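Local coordinates for protein GMP reductase (Trypanosoma brucei brucei, PDB 6JIG) that probably catalyses the NADPH-dependent deamination of GMP to IMP and is regulated allosterically through its cystathionine-beta-synthase domain, at residues A[376-381]-A[396-401]; A[51-56]-A[370-375]. The protein carries 1 engineered substitution. All coordinates share one frame; numbering follows the deposited sequence.

From the N terminus, the chain first reaches 51-56, the end of the first barrel strand and the loop behind it. It then runs through 313 residues, including the CBS pair and intervening barrel strands, before 370-375 returns as the eighth strand and contact 2 closes that loop. Contact 1 follows in series, neither nesting nor crossing: only 14 residues, with strand 388-390 and the start of strand 393-399, separate 376-381 from 396-401. Contact 2 joins the barrel's first and last strands, while contact 1 sets strand 393-399 of the three-stranded sheet against the loop after the eighth strand. The salt bridge from R399 NH2 to D55 OD2 (2.8 Å) ties them together, and both touch the same GMP.

Contact 1: A[376-381]-A[396-401]. With 5GP (guanosine-5'-monophosphate), chain B.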
loop_
_atom_site.group_PDB
_atom_site.type_symbol
_atom_site.label_atom_id
_atom_site.label_comp_id
_atom_site.label_asym_id
_atom_site.label_seq_id
_atom_site.Cartn_x
_atom_site.Cartn_y
_atom_site.Cartn_z
ATOM N N MET A 376 -10.965 4.631 25.058
ATOM C CA MET A 376 -12.085 3.711 24.868
ATOM C C MET A 376 -13.447 4.408 24.928
ATOM O O MET A 376 -14.416 3.880 24.376
ATOM C CB MET A 376 -12.002 2.575 25.886
ATOM C CG MET A 376 -10.803 1.652 25.624
ATOM S SD MET A 376 -10.497 0.483 26.973
ATOM C CE MET A 376 -11.792 -0.642 26.545
ATOM N N LEU A 377 -13.548 5.584 25.556
ATOM C CA LEU A 377 -14.807 6.325 25.606
ATOM C C LEU A 377 -14.841 7.529 24.672
ATOM O O LEU A 377 -15.922 8.102 24.458
ATOM C CB LEU A 377 -15.098 6.808 27.041
ATOM C CG LEU A 377 -15.014 5.744 28.144
ATOM C CD1 LEU A 377 -15.207 6.372 29.525
ATOM C CD2 LEU A 377 -16.013 4.629 27.922
ATOM N N ALA A 378 -13.699 7.947 24.134
ATOM C CA ALA A 378 -13.698 9.051 23.187
ATOM C C ALA A 378 -14.467 8.643 21.936
ATOM O O ALA A 378 -14.572 7.459 21.604
ATOM C CB ALA A 378 -12.265 9.455 22.838
ATOM N N GLY A 379 -15.040 9.633 21.257
ATOM C CA GLY A 379 -15.821 9.362 20.073
ATOM C C GLY A 379 -17.184 8.765 20.323
ATOM O O GLY A 379 -17.894 8.451 19.357
ATOM N N THR A 380 -17.574 8.569 21.579
ATOM C CA THR A 380 -18.948 8.184 21.822
ATOM C C THR A 380 -19.843 9.413 21.691
ATOM O O THR A 380 -19.370 10.556 21.662
ATOM C CB THR A 380 -19.097 7.541 23.199
ATOM O OG1 THR A 380 -18.614 8.442 24.199
ATOM C CG2 THR A 380 -18.279 6.239 23.268
ATOM N N ASP A 381 -21.150 9.160 21.582
ATOM C CA ASP A 381 -22.127 10.241 21.509
ATOM C C ASP A 381 -21.908 11.258 22.621
ATOM O O ASP A 381 -21.919 12.472 22.382
ATOM C CB ASP A 381 -23.546 9.679 21.603
ATOM C CG ASP A 381 -23.980 8.933 20.357
ATOM O OD1 ASP A 381 -23.180 8.781 19.410
ATOM O OD2 ASP A 381 -25.141 8.482 20.328
ATOM N N LYS A 396 -14.199 11.497 15.719
ATOM C CA LYS A 396 -14.135 12.569 16.704
ATOM C C LYS A 396 -12.687 12.745 17.145
ATOM O O LYS A 396 -11.882 11.813 17.082
ATOM C CB LYS A 396 -15.025 12.288 17.931
ATOM C CG LYS A 396 -16.489 12.687 17.766
ATOM C CD LYS A 396 -17.207 12.754 19.120
ATOM C CE LYS A 396 -18.699 12.955 18.942
ATOM N NZ LYS A 396 -19.365 13.281 20.232
ATOM N N ILE A 397 -12.363 13.954 17.597
ATOM C CA ILE A 397 -11.010 14.269 18.040
ATOM C C ILE A 397 -10.767 13.676 19.421
ATOM O O ILE A 397 -11.644 13.706 20.295
ATOM C CB ILE A 397 -10.784 15.794 18.045
ATOM C CG1 ILE A 397 -10.866 16.357 16.625
ATOM C CG2 ILE A 397 -9.440 16.144 18.682
ATOM C CD1 ILE A 397 -9.903 15.704 15.657
ATOM N N ILE A 398 -9.575 13.112 19.615
ATOM C CA ILE A 398 -9.031 12.829 20.938
ATOM C C ILE A 398 -7.656 13.484 21.009
ATOM O O ILE A 398 -6.891 13.446 20.038
ATOM C CB ILE A 398 -8.955 11.311 21.230
ATOM C CG1 ILE A 398 -8.636 11.060 22.708
ATOM C CG2 ILE A 398 -7.946 10.604 20.299
ATOM C CD1 ILE A 398 -8.490 9.591 23.050
ATOM N N ARG A 399 -7.359 14.130 22.136
ATOM C CA ARG A 399 -6.119 14.887 22.217
ATOM C C ARG A 399 -5.584 14.884 23.642
ATOM O O ARG A 399 -6.344 14.886 24.618
ATOM C CB ARG A 399 -6.311 16.326 21.718
ATOM C CG ARG A 399 -7.164 17.199 22.617
ATOM C CD ARG A 399 -7.562 18.462 21.892
ATOM N NE ARG A 399 -8.358 19.347 22.735
ATOM C CZ ARG A 399 -8.987 20.425 22.281
ATOM N NH1 ARG A 399 -8.903 20.738 20.993
ATOM N NH2 ARG A 399 -9.696 21.187 23.108
ATOM N N GLY A 400 -4.256 14.886 23.744
ATOM C CA GLY A 400 -3.620 14.912 25.045
ATOM C C GLY A 400 -3.784 16.256 25.726
ATOM O O GLY A 400 -3.810 17.307 25.085
ATOM N N MET A 401 -3.905 16.208 27.056
ATOM C CA MET A 401 -4.032 17.415 27.865
ATOM C C MET A 401 -2.703 18.139 28.059
ATOM O O MET A 401 -2.699 19.272 28.555
ATOM C CB MET A 401 -4.654 17.067 29.222
ATOM C CG MET A 401 -6.076 16.495 29.108
ATOM S SD MET A 401 -7.295 17.733 28.560
ATOM C CE MET A 401 -7.797 18.421 30.148
HETATM P P 5GP B . -6.190 6.311 27.567
HETATM O O1P 5GP B . -5.065 5.382 27.142
HETATM O O2P 5GP B . -6.648 7.250 26.470
HETATM O O3P 5GP B . -7.313 5.627 28.306
HETATM O "O5'" 5GP B . -5.475 7.183 28.698
HETATM C "C5'" 5GP B . -6.036 8.377 29.220
HETATM C "C4'" 5GP B . -5.133 8.973 30.281
HETATM O "O4'" 5GP B . -3.962 9.547 29.655
HETATM C "C3'" 5GP B . -5.705 10.138 31.079
HETATM O "O3'" 5GP B . -6.611 9.732 32.097
HETATM C "C2'" 5GP B . -4.443 10.850 31.597
HETATM O "O2'" 5GP B . -3.931 10.243 32.776
HETATM C "C1'" 5GP B . -3.433 10.565 30.482
HETATM N N9 5GP B . -3.171 11.740 29.644
HETATM C C8 5GP B . -4.068 12.498 28.993
HETATM N N7 5GP B . -3.389 13.462 28.318
HETATM C C5 5GP B . -2.067 13.268 28.546
HETATM C C6 5GP B . -0.910 13.910 28.128
HETATM O O6 5GP B . -0.996 14.890 27.358
HETATM N N1 5GP B . 0.283 13.467 28.556
HETATM C C2 5GP B . 0.384 12.413 29.378
HETATM N N2 5GP B . 1.600 11.986 29.788
HETATM N N3 5GP B . -0.723 11.753 29.795
HETATM C C4 5GP B . -1.941 12.177 29.385
#
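A378 and G379 lie against I398 and K396 of strand 396-399. The loop after the eighth strand of the TIM barrel here packs on an antiparallel sheet whose strand 393-399 leads directly to the G400 and M401 part of the GMP pocket. The apolar part is small. The methyl CB of A378 meets the tip of I398, 3.8 Å from CD1; CG1 of I398 stands anti to the backbone N (chi1 -169°) and the branch continues extended, which carries CD1 to the alanine. Next to this, the aliphatic part of K396 runs past the backbone of G379, CB 3.7 Å from the glycine CA.

Polar contacts begin where that stem ends. The K396 chain, extended beyond CG, passes the glycine and reaches the loop with its ammonium group: NZ donates to T380 O at 3.1 Å, tilted 24° from the carbonyl plane. T380 O and A383 O both accept from this ammonium group. The loop itself is a type II beta turn from L377 to T380, with G379 at the third position and a positive phi. T380 braces it with its side chain, OG1 to L377 O at 2.7 Å, a bond shorter than the weak backbone one. G379 N is buried here with no partner in the model.

At the far end of the strand the contact gives way to the ligand. M401 N donates to N7 on the Hoogsteen edge of the GMP base at 3.1 Å, nearly straight at 165°, while G400 CA lies 3.5 Å from O6.

Around this, backbone bonds from K396 to V434 and from I398 to G432 add strand 431-435, V488 of the second subunit packs on I398, L377 and T380 rest on M62 of helix 60-68, and T380 also touches I443 of helix 440-457.

Contact 2: A[51-56]-A[370-375]; sequences ASNMDT and TVMLGN. With 5GP (guanosine-5'-monophosphate), chain B.
The flat carboxamide of N53 meets M372 end-on at its oxygen, not over a face: SD lies almost in the amide plane beyond OD1 (3.5 Å), and CE, somewhat out of that plane, is 3.4 Å from OD1. The two side chains cross at about a right angle, and the amide nitrogen ND2 is hydrogen-bonded to D259 OD2. They sit where the TIM barrel closes: strands 49-51 and 370-373, first and eighth, run parallel, with A51 bridged to L373. The bridge is carried by S52 N, which donates to L373 O at 3.0 Å from well above the carbonyl plane. M372 CG, anti to its own backbone N (chi1 176°), packs on S52 CA and puts SD 3.3 Å from the ribose O3' of the bound GMP.

Beyond the strands both chains turn into the nucleotide site, as at the C-terminal end of other barrels of this type. S52 OG donates to the ribose O3' at 2.8 Å. The phosphate is taken by two successive backbone amides: G374 N gives a bond to O3P at 2.8 Å (163°), and N375 N binds a different oxygen, O2P. SD of M54 lies between C5' of the nucleotide (3.9 Å) and G374 CA (4.1 Å).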
loop_
_atom_site.group_PDB
_atom_site.type_symbol
_atom_site.label_atom_id
_atom_site.label_comp_id
_atom_site.label_asym_id
_atom_site.label_seq_id
_atom_site.Cartn_x
_atom_site.Cartn_y
_atom_site.Cartn_z
ATOM N N ALA A 51 -14.670 7.740 33.784
ATOM C CA ALA A 51 -14.359 8.478 32.562
ATOM C C ALA A 51 -13.256 9.498 32.817
ATOM O O ALA A 51 -13.287 10.233 33.806
ATOM C CB ALA A 51 -15.606 9.185 32.024
ATOM N N SER A 52 -12.293 9.557 31.901
ATOM C CA SER A 52 -11.119 10.397 32.069
ATOM C C SER A 52 -11.466 11.881 32.036
ATOM O O SER A 52 -12.267 12.324 31.206
ATOM C CB SER A 52 -10.098 10.108 30.970
ATOM O OG SER A 52 -8.945 10.913 31.134
ATOM N N ASN A 53 -10.807 12.651 32.906
ATOM C CA ASN A 53 -10.851 14.119 32.884
ATOM C C ASN A 53 -9.986 14.637 31.729
ATOM O O ASN A 53 -8.918 15.220 31.912
ATOM C CB ASN A 53 -10.392 14.696 34.216
ATOM C CG ASN A 53 -9.084 14.082 34.713
ATOM O OD1 ASN A 53 -8.932 12.856 34.757
ATOM N ND2 ASN A 53 -8.134 14.936 35.089
ATOM N N MET A 54 -10.480 14.402 30.519
ATOM C CA MET A 54 -9.920 14.929 29.286
ATOM C C MET A 54 -10.984 15.757 28.588
ATOM O O MET A 54 -12.171 15.423 28.649
ATOM C CB MET A 54 -9.455 13.793 28.369
ATOM C CG MET A 54 -8.275 13.040 28.937
ATOM S SD MET A 54 -7.933 11.563 27.961
ATOM C CE MET A 54 -7.607 12.338 26.370
ATOM N N ASP A 55 -10.562 16.831 27.916
ATOM C CA ASP A 55 -11.564 17.686 27.300
ATOM C C ASP A 55 -12.138 17.099 26.023
ATOM O O ASP A 55 -13.016 17.728 25.428
ATOM C CB ASP A 55 -11.017 19.103 27.072
ATOM C CG ASP A 55 -9.886 19.182 26.038
ATOM O OD1 ASP A 55 -9.452 18.146 25.493
ATOM O OD2 ASP A 55 -9.446 20.328 25.773
ATOM N N THR A 56 -11.710 15.901 25.614
ATOM C CA THR A 56 -12.371 15.162 24.548
ATOM C C THR A 56 -13.119 13.937 25.068
ATOM O O THR A 56 -13.613 13.137 24.267
ATOM C CB THR A 56 -11.357 14.738 23.478
ATOM O OG1 THR A 56 -10.305 13.986 24.089
ATOM C CG2 THR A 56 -10.754 15.957 22.796
ATOM N N THR A 370 -10.452 0.780 40.582
ATOM C CA THR A 370 -11.158 1.274 39.410
ATOM C C THR A 370 -10.160 1.436 38.270
ATOM O O THR A 370 -8.941 1.418 38.471
ATOM C CB THR A 370 -11.828 2.638 39.650
ATOM O OG1 THR A 370 -10.836 3.580 40.079
ATOM C CG2 THR A 370 -12.962 2.547 40.692
ATOM N N VAL A 371 -10.698 1.631 37.071
ATOM C CA VAL A 371 -9.901 2.016 35.905
ATOM C C VAL A 371 -10.429 3.344 35.381
ATOM O O VAL A 371 -11.623 3.646 35.492
ATOM C CB VAL A 371 -9.944 0.950 34.787
ATOM C CG1 VAL A 371 -9.312 -0.371 35.263
ATOM C CG2 VAL A 371 -11.373 0.713 34.322
ATOM N N MET A 372 -9.531 4.146 34.815
ATOM C CA MET A 372 -9.904 5.388 34.153
ATOM C C MET A 372 -9.651 5.231 32.663
ATOM O O MET A 372 -8.559 4.815 32.264
ATOM C CB MET A 372 -9.121 6.579 34.703
ATOM C CG MET A 372 -9.426 7.863 33.948
ATOM S SD MET A 372 -8.692 9.329 34.677
ATOM C CE MET A 372 -10.001 9.822 35.816
ATOM N N LEU A 373 -10.647 5.574 31.851
ATOM C CA LEU A 373 -10.604 5.353 30.412
ATOM C C LEU A 373 -10.728 6.670 29.667
ATOM O O LEU A 373 -11.650 7.451 29.931
ATOM C CB LEU A 373 -11.730 4.431 29.960
ATOM C CG LEU A 373 -11.894 3.111 30.703
ATOM C CD1 LEU A 373 -13.067 2.362 30.099
ATOM C CD2 LEU A 373 -10.605 2.310 30.560
ATOM N N GLY A 374 -9.802 6.907 28.741
ATOM C CA GLY A 374 -9.932 8.022 27.821
ATOM C C GLY A 374 -10.328 7.508 26.448
ATOM O O GLY A 374 -11.492 7.600 26.040
ATOM N N ASN A 375 -9.353 6.915 25.747
ATOM C CA ASN A 375 -9.544 6.504 24.357
ATOM C C ASN A 375 -10.762 5.602 24.165
ATOM O O ASN A 375 -11.514 5.763 23.197
ATOM C CB ASN A 375 -8.273 5.798 23.862
ATOM C CG ASN A 375 -8.312 5.499 22.374
ATOM O OD1 ASN A 375 -8.877 6.262 21.585
ATOM N ND2 ASN A 375 -7.692 4.392 21.980
HETATM P P 5GP B . -6.190 6.311 27.567
HETATM O O1P 5GP B . -5.065 5.382 27.142
HETATM O O2P 5GP B . -6.648 7.250 26.470
HETATM O O3P 5GP B . -7.313 5.627 28.306
HETATM O "O5'" 5GP B . -5.475 7.183 28.698
HETATM C "C5'" 5GP B . -6.036 8.377 29.220
HETATM C "C4'" 5GP B . -5.133 8.973 30.281
HETATM O "O4'" 5GP B . -3.962 9.547 29.655
HETATM C "C3'" 5GP B . -5.705 10.138 31.079
HETATM O "O3'" 5GP B . -6.611 9.732 32.097
HETATM C "C2'" 5GP B . -4.443 10.850 31.597
HETATM O "O2'" 5GP B . -3.931 10.243 32.776
HETATM C "C1'" 5GP B . -3.433 10.565 30.482
HETATM N N9 5GP B . -3.171 11.740 29.644
HETATM C C8 5GP B . -4.068 12.498 28.993
HETATM N N7 5GP B . -3.389 13.462 28.318
HETATM C C5 5GP B . -2.067 13.268 28.546
HETATM C C6 5GP B . -0.910 13.910 28.128
HETATM O O6 5GP B . -0.996 14.890 27.358
HETATM N N1 5GP B . 0.283 13.467 28.556
HETATM C C2 5GP B . 0.384 12.413 29.378
HETATM N N2 5GP B . 1.600 11.986 29.788
HETATM N N3 5GP B . -0.723 11.753 29.795
HETATM C C4 5GP B . -1.941 12.177 29.385
#